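Local coordinates for protein mannan endo-1,4-beta-mannosidase (Cryptopygus antarcticus, PDB 4OOU) that hydrolyses internal beta-1,4 linkages in the backbone of mannans, releasing mainly mannobiose, mannotriose and mannotetraose, at residues L39-G50 against N78-Q89; S51-A59 against S105-L116. One frame throughout, in Å; residues are numbered along the deposited sequence.

Contact 1: L39-G50 against N78-Q89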
loop_
_atom_site.group_PDB
_atom_site.type_symbol
_atom_site.label_atom_id
_atom_site.label_comp_id
_atom_site.label_asym_id
_atom_site.label_seq_id
_atom_site.Cartn_x
_atom_site.Cartn_y
_atom_site.Cartn_z
ATOM N N LEU A 39 11.642 -5.090 0.370
ATOM C CA LEU A 39 10.898 -4.561 1.516
ATOM C C LEU A 39 10.367 -5.691 2.430
ATOM O O LEU A 39 9.367 -6.375 2.141
ATOM C CB LEU A 39 9.805 -3.589 1.084
ATOM C CG LEU A 39 10.324 -2.312 0.397
ATOM C CD1 LEU A 39 9.217 -1.336 0.002
ATOM C CD2 LEU A 39 11.364 -1.603 1.268
ATOM N N SER A 40 11.072 -5.894 3.540
ATOM C CA SER A 40 10.723 -6.976 4.443
ATOM C C SER A 40 10.121 -6.418 5.720
ATOM O O SER A 40 10.709 -5.541 6.356
ATOM C CB SER A 40 11.948 -7.800 4.763
ATOM O OG SER A 40 11.532 -8.958 5.444
ATOM N N GLY A 41 8.967 -6.942 6.115
ATOM C CA GLY A 41 8.235 -6.346 7.192
ATOM C C GLY A 41 6.782 -6.709 7.272
ATOM O O GLY A 41 6.371 -7.777 6.826
ATOM N N VAL A 42 6.002 -5.812 7.857
ATOM C CA VAL A 42 4.621 -6.101 8.227
ATOM C C VAL A 42 3.653 -4.971 7.913
ATOM O O VAL A 42 4.046 -3.795 7.729
ATOM C CB VAL A 42 4.511 -6.353 9.739
ATOM C CG1 VAL A 42 5.642 -7.244 10.200
ATOM C CG2 VAL A 42 4.567 -5.060 10.526
ATOM N N ASN A 43 2.384 -5.348 7.900
ATOM C CA ASN A 43 1.302 -4.403 8.018
ATOM C C ASN A 43 0.975 -4.230 9.497
ATOM O O ASN A 43 0.872 -5.230 10.204
ATOM C CB ASN A 43 0.050 -4.965 7.379
ATOM C CG ASN A 43 0.100 -4.930 5.902
ATOM O OD1 ASN A 43 -0.386 -3.976 5.303
ATOM N ND2 ASN A 43 0.639 -5.985 5.290
ATOM N N PHE A 44 0.748 -2.994 9.956
ATOM C CA PHE A 44 0.341 -2.816 11.344
ATOM C C PHE A 44 -1.044 -3.404 11.551
ATOM O O PHE A 44 -1.220 -4.245 12.469
ATOM C CB PHE A 44 0.462 -1.379 11.863
ATOM C CG PHE A 44 1.887 -0.946 12.189
ATOM C CD1 PHE A 44 2.897 -1.869 12.485
ATOM C CD2 PHE A 44 2.214 0.414 12.231
ATOM C CE1 PHE A 44 4.198 -1.451 12.785
ATOM C CE2 PHE A 44 3.506 0.832 12.547
ATOM C CZ PHE A 44 4.497 -0.106 12.819
ATOM N N ALA A 45 -2.037 -3.015 10.750
ATOM C CA ALA A 45 -2.053 -1.880 9.811
ATOM C C ALA A 45 -2.642 -0.669 10.526
ATOM O O ALA A 45 -2.751 0.415 9.944
ATOM C CB ALA A 45 -2.914 -2.213 8.590
ATOM N N TRP A 46 -3.074 -0.880 11.771
ATOM C CA TRP A 46 -3.542 0.197 12.626
ATOM C C TRP A 46 -3.401 -0.231 14.086
ATOM O O TRP A 46 -3.015 -1.350 14.388
ATOM C CB TRP A 46 -4.984 0.551 12.279
ATOM C CG TRP A 46 -5.899 -0.607 12.395
ATOM C CD1 TRP A 46 -6.457 -1.089 13.542
ATOM C CD2 TRP A 46 -6.339 -1.462 11.341
ATOM N NE1 TRP A 46 -7.235 -2.182 13.266
ATOM C CE2 TRP A 46 -7.186 -2.435 11.920
ATOM C CE3 TRP A 46 -6.115 -1.500 9.956
ATOM C CZ2 TRP A 46 -7.805 -3.450 11.163
ATOM C CZ3 TRP A 46 -6.756 -2.504 9.196
ATOM C CH2 TRP A 46 -7.593 -3.458 9.815
ATOM N N ARG A 47 -3.657 0.685 14.990
ATOM C CA ARG A 47 -3.817 0.347 16.397
ATOM C C ARG A 47 -5.303 0.575 16.681
ATOM O O ARG A 47 -6.028 -0.333 17.068
ATOM C CB ARG A 47 -2.873 1.233 17.223
ATOM C CG ARG A 47 -3.204 1.405 18.693
ATOM C CD ARG A 47 -3.248 0.101 19.461
ATOM N NE ARG A 47 -3.080 0.211 20.929
ATOM C CZ ARG A 47 -3.472 1.222 21.733
ATOM N NH1 ARG A 47 -4.108 2.331 21.306
ATOM N NH2 ARG A 47 -3.212 1.118 23.027
ATOM N N SER A 48 -5.737 1.793 16.399
ATOM C CA SER A 48 -7.135 2.150 16.315
ATOM C C SER A 48 -7.585 2.478 14.876
ATOM O O SER A 48 -7.042 3.403 14.240
ATOM C CB SER A 48 -7.399 3.341 17.223
ATOM O OG SER A 48 -7.027 3.030 18.539
ATOM N N TYR A 49 -8.597 1.740 14.401
ATOM C CA TYR A 49 -8.931 1.660 12.959
ATOM C C TYR A 49 -9.427 2.946 12.379
ATOM O O TYR A 49 -10.586 3.257 12.497
ATOM C CB TYR A 49 -9.982 0.552 12.738
ATOM C CG TYR A 49 -10.483 0.336 11.309
ATOM C CD1 TYR A 49 -9.653 -0.209 10.310
ATOM C CD2 TYR A 49 -11.812 0.618 10.972
ATOM C CE1 TYR A 49 -10.132 -0.428 9.011
ATOM C CE2 TYR A 49 -12.292 0.376 9.691
ATOM C CZ TYR A 49 -11.462 -0.131 8.703
ATOM O OH TYR A 49 -11.975 -0.333 7.418
ATOM N N GLY A 50 -8.553 3.716 11.761
ATOM C CA GLY A 50 -8.980 4.981 11.173
ATOM C C GLY A 50 -8.883 6.167 12.107
ATOM O O GLY A 50 -9.043 7.300 11.637
ATOM N N ASN A 78 12.286 -4.038 7.641
ATOM C CA ASN A 78 12.626 -2.678 7.191
ATOM C C ASN A 78 11.473 -1.844 6.676
ATOM O O ASN A 78 11.702 -0.824 6.066
ATOM C CB ASN A 78 13.709 -2.753 6.116
ATOM C CG ASN A 78 13.190 -3.264 4.796
ATOM O OD1 ASN A 78 12.018 -3.603 4.659
ATOM N ND2 ASN A 78 14.066 -3.326 3.810
ATOM N N THR A 79 10.241 -2.276 6.914
ATOM C CA THR A 79 9.086 -1.621 6.351
ATOM C C THR A 79 7.853 -1.902 7.193
ATOM O O THR A 79 7.661 -3.005 7.667
ATOM C CB THR A 79 8.854 -2.107 4.897
ATOM O OG1 THR A 79 9.899 -1.614 4.060
ATOM C CG2 THR A 79 7.517 -1.619 4.333
ATOM N N ALA A 80 7.017 -0.883 7.342
ATOM C CA ALA A 80 5.689 -1.026 7.919
ATOM C C ALA A 80 4.653 -0.330 7.034
ATOM O O ALA A 80 4.835 0.821 6.645
ATOM C CB ALA A 80 5.658 -0.438 9.317
ATOM N N ARG A 81 3.578 -1.044 6.702
ATOM C CA ARG A 81 2.443 -0.471 5.970
ATOM C C ARG A 81 1.373 -0.110 7.021
ATOM O O ARG A 81 0.990 -0.939 7.885
ATOM C CB ARG A 81 1.915 -1.487 4.979
ATOM C CG ARG A 81 0.843 -1.042 3.999
ATOM C CD ARG A 81 0.445 -2.235 3.153
ATOM N NE ARG A 81 -0.593 -1.949 2.184
ATOM C CZ ARG A 81 -1.814 -2.481 2.166
ATOM N NH1 ARG A 81 -2.216 -3.348 3.105
ATOM N NH2 ARG A 81 -2.640 -2.158 1.178
ATOM N N VAL A 82 0.915 1.143 6.962
ATOM C CA VAL A 82 0.047 1.656 7.997
ATOM C C VAL A 82 -0.986 2.589 7.402
ATOM O O VAL A 82 -0.677 3.384 6.536
ATOM C CB VAL A 82 0.868 2.348 9.099
ATOM C CG1 VAL A 82 1.836 3.339 8.507
ATOM C CG2 VAL A 82 -0.043 3.017 10.134
ATOM N N TRP A 83 -2.220 2.451 7.886
ATOM C CA TRP A 83 -3.405 3.022 7.269
ATOM C C TRP A 83 -3.737 4.388 7.883
ATOM O O TRP A 83 -3.567 4.582 9.088
ATOM C CB TRP A 83 -4.568 2.044 7.453
ATOM C CG TRP A 83 -4.503 0.779 6.621
ATOM C CD1 TRP A 83 -3.391 0.151 6.130
ATOM C CD2 TRP A 83 -5.609 -0.013 6.206
ATOM N NE1 TRP A 83 -3.747 -0.955 5.417
ATOM C CE2 TRP A 83 -5.102 -1.080 5.456
ATOM C CE3 TRP A 83 -6.984 0.090 6.389
ATOM C CZ2 TRP A 83 -5.916 -2.026 4.885
ATOM C CZ3 TRP A 83 -7.795 -0.847 5.822
ATOM C CH2 TRP A 83 -7.267 -1.893 5.081
ATOM N N VAL A 84 -4.212 5.322 7.050
ATOM C CA VAL A 84 -4.468 6.715 7.471
ATOM C C VAL A 84 -5.947 7.170 7.446
ATOM O O VAL A 84 -6.612 7.161 8.493
ATOM C CB VAL A 84 -3.574 7.733 6.707
ATOM C CG1 VAL A 84 -3.618 9.096 7.411
ATOM C CG2 VAL A 84 -2.139 7.230 6.640
ATOM N N HIS A 85 -6.474 7.618 6.312
ATOM C CA HIS A 85 -7.870 8.057 6.339
ATOM C C HIS A 85 -8.820 6.875 6.648
ATOM O O HIS A 85 -9.728 6.999 7.493
ATOM C CB HIS A 85 -8.289 8.729 5.040
ATOM C CG HIS A 85 -7.366 9.806 4.602
ATOM N ND1 HIS A 85 -6.678 10.598 5.496
ATOM C CD2 HIS A 85 -7.013 10.229 3.368
ATOM C CE1 HIS A 85 -5.909 11.442 4.828
ATOM N NE2 HIS A 85 -6.108 11.248 3.536
ATOM N N VAL A 86 -8.584 5.746 5.982
ATOM C CA VAL A 86 -9.402 4.526 6.170
ATOM C C VAL A 86 -10.830 4.764 5.666
ATOM O O VAL A 86 -11.049 4.719 4.458
ATOM C CB VAL A 86 -9.343 3.990 7.627
ATOM C CG1 VAL A 86 -10.013 2.631 7.763
ATOM C CG2 VAL A 86 -7.890 3.882 8.086
ATOM N N GLU A 87 -11.776 5.047 6.553
ATOM C CA GLU A 87 -13.190 5.189 6.180
ATOM C C GLU A 87 -13.690 6.527 6.677
ATOM O O GLU A 87 -14.825 6.654 7.068
ATOM C CB GLU A 87 -14.069 4.036 6.768
ATOM C CG GLU A 87 -13.868 2.680 6.123
ATOM C CD GLU A 87 -14.872 1.620 6.605
ATOM O OE1 GLU A 87 -14.462 0.724 7.361
ATOM O OE2 GLU A 87 -16.073 1.638 6.245
ATOM N N GLY A 88 -12.837 7.535 6.675
ATOM C CA GLY A 88 -13.233 8.879 7.098
ATOM C C GLY A 88 -13.514 9.070 8.575
ATOM O O GLY A 88 -14.082 10.078 8.968
ATOM N N GLN A 89 -13.145 8.118 9.407
ATOM C CA GLN A 89 -13.543 8.180 10.798
ATOM C C GLN A 89 -13.071 9.436 11.542
ATOM O O GLN A 89 -13.776 9.941 12.445
ATOM C CB GLN A 89 -13.026 6.945 11.526
ATOM C CG GLN A 89 -13.711 5.677 11.068
ATOM C CD GLN A 89 -12.871 4.868 10.123
ATOM O OE1 GLN A 89 -12.134 5.413 9.295
ATOM N NE2 GLN A 89 -12.965 3.544 10.243
HETATM O O HOH W 1 -5.347 3.741 11.417
#
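W83, a substrate-binding residue, presents one ring face to A45 and W46. The A45 methyl CB sits over the five-membered ring, 3.6 Å from its centroid. The six-membered ring of W46 turns its edge to the face of the W83 six-membered ring (T-shaped), 5.2 Å between centroids. The planes stand at 60°. Chi1 of 57° puts W46 CG between the backbone N and the carbonyl carbon, and the CZ3 edge of the ring faces W83. A45 follows a cis peptide bond, and its O accepts the backbone N-H of W83.

Farther along, where the loop carries Y49, V86 CG1 lies over one face of its ring, 3.5 Å from the centroid. Carboxylate oxygen E87 OE1 comes to the edge of that ring, 2.7 Å from Y49 OH. The ring and carboxylate planes are 75° apart.

N43 and R81 run side by side on one face of the parallel strand pair, pointing the same way. R81 is extended from CG to NE, which carries its guanidinium to E177, N180 and E312, the probable nucleophile. A80 CB lies over the F44 ring, 4.0 Å from its centroid. At the start of the pair, N78 OD1 is gripped from opposite faces of its plane: S40 N donates at 2.7 Å and T79 OG1 at 3.0 Å.

The two strands belong to the beta-alpha-beta unit 35-43, 58-74, 79-86 of the TIM barrel. F44 packs against L65 and I69 of helix 58-74. Strand 337-340 flanks 35-43, and strand 126-133 flanks 79-86.

Contact 2: S51-A59 against S105-L116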
loop_
_atom_site.group_PDB
_atom_site.type_symbol
_atom_site.label_atom_id
_atom_site.label_comp_id
_atom_site.label_asym_id
_atom_site.label_seq_id
_atom_site.Cartn_x
_atom_site.Cartn_y
_atom_site.Cartn_z
ATOM N N SER A 51 -8.619 5.918 13.406
ATOM C CA SER A 51 -8.338 6.981 14.402
ATOM C C SER A 51 -6.905 7.025 15.036
ATOM O O SER A 51 -6.736 7.479 16.174
ATOM C CB SER A 51 -9.394 6.969 15.508
ATOM O OG SER A 51 -9.406 5.758 16.212
ATOM N N ASP A 52 -5.884 6.614 14.287
ATOM C CA ASP A 52 -4.527 6.579 14.791
ATOM C C ASP A 52 -3.918 7.949 14.748
ATOM O O ASP A 52 -3.189 8.326 15.651
ATOM C CB ASP A 52 -3.646 5.677 13.944
ATOM C CG ASP A 52 -3.783 4.212 14.297
ATOM O OD1 ASP A 52 -4.098 3.886 15.458
ATOM O OD2 ASP A 52 -3.550 3.390 13.379
ATOM N N PHE A 53 -4.187 8.659 13.658
ATOM C CA PHE A 53 -3.755 10.020 13.460
ATOM C C PHE A 53 -4.938 10.997 13.274
ATOM O O PHE A 53 -5.985 10.633 12.689
ATOM C CB PHE A 53 -2.931 10.067 12.202
ATOM C CG PHE A 53 -1.935 8.962 12.082
ATOM C CD1 PHE A 53 -0.650 9.113 12.589
ATOM C CD2 PHE A 53 -2.275 7.781 11.425
ATOM C CE1 PHE A 53 0.267 8.097 12.458
ATOM C CE2 PHE A 53 -1.361 6.755 11.286
ATOM C CZ PHE A 53 -0.082 6.915 11.799
ATOM N N GLY A 54 -4.744 12.241 13.730
ATOM C CA GLY A 54 -5.778 13.281 13.679
ATOM C C GLY A 54 -6.529 13.392 14.995
ATOM O O GLY A 54 -6.524 12.426 15.795
ATOM N N ASN A 55 -7.173 14.553 15.218
ATOM C CA ASN A 55 -8.055 14.793 16.390
ATOM C C ASN A 55 -7.392 14.355 17.686
ATOM O O ASN A 55 -7.975 13.661 18.521
ATOM C CB ASN A 55 -9.418 14.107 16.218
ATOM C CG ASN A 55 -10.261 14.735 15.105
ATOM O OD1 ASN A 55 -9.972 15.835 14.626
ATOM N ND2 ASN A 55 -11.330 14.041 14.705
ATOM N N GLY A 56 -6.130 14.748 17.811
ATOM C CA GLY A 56 -5.308 14.430 18.948
ATOM C C GLY A 56 -5.297 12.989 19.367
ATOM O O GLY A 56 -5.054 12.715 20.537
ATOM N N GLN A 57 -5.538 12.068 18.437
ATOM C CA GLN A 57 -5.703 10.636 18.804
ATOM C C GLN A 57 -4.375 9.899 18.826
ATOM O O GLN A 57 -4.276 8.785 19.315
ATOM C CB GLN A 57 -6.670 9.919 17.841
ATOM C CG GLN A 57 -8.095 10.449 17.858
ATOM C CD GLN A 57 -8.793 10.268 19.182
ATOM O OE1 GLN A 57 -8.544 9.308 19.923
ATOM N NE2 GLN A 57 -9.701 11.180 19.485
ATOM N N TYR A 58 -3.352 10.541 18.285
ATOM C CA TYR A 58 -2.028 9.953 18.205
ATOM C C TYR A 58 -1.349 9.855 19.556
ATOM O O TYR A 58 -0.499 8.974 19.749
ATOM C CB TYR A 58 -1.196 10.785 17.261
ATOM C CG TYR A 58 0.199 10.288 16.989
ATOM C CD1 TYR A 58 0.438 9.309 16.039
ATOM C CD2 TYR A 58 1.287 10.830 17.632
ATOM C CE1 TYR A 58 1.726 8.875 15.757
ATOM C CE2 TYR A 58 2.566 10.390 17.357
ATOM C CZ TYR A 58 2.782 9.413 16.414
ATOM O OH TYR A 58 4.066 8.981 16.122
ATOM N N ALA A 59 -1.698 10.746 20.485
ATOM C CA ALA A 59 -1.163 10.674 21.868
ATOM C C ALA A 59 -1.485 9.335 22.531
ATOM O O ALA A 59 -0.752 8.867 23.389
ATOM C CB ALA A 59 -1.676 11.823 22.732
ATOM N N SER A 105 -10.330 17.889 12.074
ATOM C CA SER A 105 -10.910 19.115 12.636
ATOM C C SER A 105 -9.943 19.803 13.604
ATOM O O SER A 105 -9.806 21.038 13.557
ATOM C CB SER A 105 -12.262 18.859 13.295
ATOM O OG SER A 105 -12.203 17.661 14.037
ATOM N N LYS A 106 -9.257 19.012 14.441
ATOM C CA LYS A 106 -8.161 19.536 15.304
ATOM C C LYS A 106 -6.859 19.906 14.545
ATOM O O LYS A 106 -5.943 20.389 15.182
ATOM C CB LYS A 106 -7.797 18.547 16.436
ATOM C CG LYS A 106 -8.572 18.671 17.747
ATOM C CD LYS A 106 -9.936 17.962 17.679
ATOM C CE LYS A 106 -10.811 18.146 18.923
ATOM N NZ LYS A 106 -10.485 17.170 20.000
ATOM N N LYS A 107 -6.767 19.653 13.231
ATOM C CA LYS A 107 -5.558 19.948 12.441
ATOM C C LYS A 107 -4.266 19.420 13.086
ATOM O O LYS A 107 -3.245 20.107 13.193
ATOM C CB LYS A 107 -5.419 21.456 12.165
ATOM C CG LYS A 107 -6.376 22.018 11.134
ATOM C CD LYS A 107 -6.109 23.506 10.910
ATOM C CE LYS A 107 -7.396 24.249 10.566
ATOM N NZ LYS A 107 -7.318 25.055 9.310
ATOM N N THR A 108 -4.331 18.159 13.450
ATOM C CA THR A 108 -3.262 17.433 14.120
ATOM C C THR A 108 -2.551 16.412 13.202
ATOM O O THR A 108 -1.426 15.984 13.500
ATOM C CB THR A 108 -3.926 16.718 15.317
ATOM O OG1 THR A 108 -3.860 17.569 16.462
ATOM C CG2 THR A 108 -3.335 15.371 15.630
ATOM N N LEU A 109 -3.193 16.027 12.100
ATOM C CA LEU A 109 -2.734 14.877 11.289
ATOM C C LEU A 109 -1.292 14.972 10.818
ATOM O O LEU A 109 -0.531 14.022 10.987
ATOM C CB LEU A 109 -3.600 14.687 10.040
ATOM C CG LEU A 109 -3.263 13.430 9.239
ATOM C CD1 LEU A 109 -4.284 12.340 9.469
ATOM C CD2 LEU A 109 -3.203 13.731 7.762
ATOM N N ILE A 110 -0.926 16.102 10.210
ATOM C CA ILE A 110 0.396 16.226 9.603
ATOM C C ILE A 110 1.474 16.080 10.677
ATOM O O ILE A 110 2.394 15.300 10.511
ATOM C CB ILE A 110 0.539 17.511 8.750
ATOM C CG1 ILE A 110 -0.446 17.459 7.573
ATOM C CG2 ILE A 110 1.937 17.647 8.166
ATOM C CD1 ILE A 110 -0.433 18.692 6.696
ATOM N N ASN A 111 1.341 16.755 11.809
ATOM C CA ASN A 111 2.309 16.517 12.896
ATOM C C ASN A 111 2.300 15.069 13.400
ATOM O O ASN A 111 3.360 14.474 13.637
ATOM C CB ASN A 111 2.071 17.456 14.080
ATOM C CG ASN A 111 2.110 18.903 13.682
ATOM O OD1 ASN A 111 2.925 19.335 12.834
ATOM N ND2 ASN A 111 1.215 19.675 14.275
ATOM N N ASP A 112 1.112 14.497 13.570
ATOM C CA ASP A 112 1.030 13.097 14.017
ATOM C C ASP A 112 1.776 12.163 13.099
ATOM O O ASP A 112 2.550 11.333 13.565
ATOM C CB ASP A 112 -0.419 12.659 14.141
ATOM C CG ASP A 112 -1.090 13.263 15.324
ATOM O OD1 ASP A 112 -0.388 13.931 16.124
ATOM O OD2 ASP A 112 -2.307 13.069 15.455
ATOM N N LEU A 113 1.568 12.312 11.795
ATOM C CA LEU A 113 2.343 11.532 10.833
ATOM C C LEU A 113 3.860 11.895 10.905
ATOM O O LEU A 113 4.740 11.014 10.972
ATOM C CB LEU A 113 1.764 11.690 9.412
ATOM C CG LEU A 113 0.324 11.135 9.199
ATOM C CD1 LEU A 113 -0.310 11.704 7.936
ATOM C CD2 LEU A 113 0.204 9.618 9.146
ATOM N N SER A 114 4.149 13.194 10.895
ATOM C CA SER A 114 5.528 13.738 11.000
ATOM C C SER A 114 6.231 13.032 12.169
ATOM O O SER A 114 7.297 12.441 12.004
ATOM C CB SER A 114 5.434 15.266 11.198
ATOM O OG SER A 114 6.501 16.008 10.613
ATOM N N ASP A 115 5.592 13.010 13.337
ATOM C CA ASP A 115 6.197 12.343 14.495
ATOM C C ASP A 115 6.560 10.890 14.203
ATOM O O ASP A 115 7.663 10.425 14.510
ATOM C CB ASP A 115 5.270 12.371 15.717
ATOM C CG ASP A 115 5.982 11.955 17.006
ATOM O OD1 ASP A 115 6.674 12.781 17.618
ATOM O OD2 ASP A 115 5.849 10.798 17.415
ATOM N N LEU A 116 5.609 10.171 13.623
ATOM C CA LEU A 116 5.756 8.726 13.478
ATOM C C LEU A 116 6.843 8.476 12.480
ATOM O O LEU A 116 7.635 7.555 12.672
ATOM C CB LEU A 116 4.455 8.039 13.036
ATOM C CG LEU A 116 4.483 6.494 13.093
ATOM C CD1 LEU A 116 4.802 5.878 14.460
ATOM C CD2 LEU A 116 3.165 5.927 12.616
HETATM O O HOH W 2 -11.613 15.114 12.174
#
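The F53 ring has L113 CD2 over the centre of one face, with D112 CB and L116 CD2 at its edge. CD2 of L113 is 3.5 Å from the ring centroid and only 7° off the normal, a well-centred CH-pi contact. The Y58 ring has D112 O over one face, offset toward the rim, and D115 OD2 at its edge. This is the outer layer of the TIM barrel, where the loop leading into helix 58-74 meets the first turns of helix 109-122.

Y58 CG is anti to the backbone N; chi1 -177° points the ring along helix 109-122, toward D115. Y58 OH donates to D115 OD2 at 2.9 Å, on the lone pair away from the other carboxylate oxygen. K66 forms a salt bridge to the same oxygen, so this acid is probably kept charged. F53 also reaches inward to V82 of strand 79-86.

A type I' turn, G54 to Q57, brings N55 up to the residues before helix 109-122. D104 hydrogen-bonds N55 N through OD2, and T108 N and L109 N through OD1. N55 OD1 takes two bonds: S105 OG approaches at 2.9 Å from above the amide plane, while K106 N donates from 3.3 Å, a long bond but straight at 179°.

In the fold
The segments alternate along the chain: 39-50, 51-59, 78-89, then 105-116. Segment 51-59 directly continues 39-50 and leads into helix 58-74, which connects the two strands of contact 1. The centres of the two contacts are about 14 Å apart. That of contact 1, on two barrel strands and the loops beyond them, is about 9 Å from the chain centre; that of contact 2, in the helical layer, about 20 Å. They touch directly: D52 OD2 is 3.2 Å from R47 N, a probable hydrogen bond, and L109 CD1 packs on V84 CG1. One loop thus runs from the W83 side of the barrel into helix 58-74 and packs on helix 109-122 on the way.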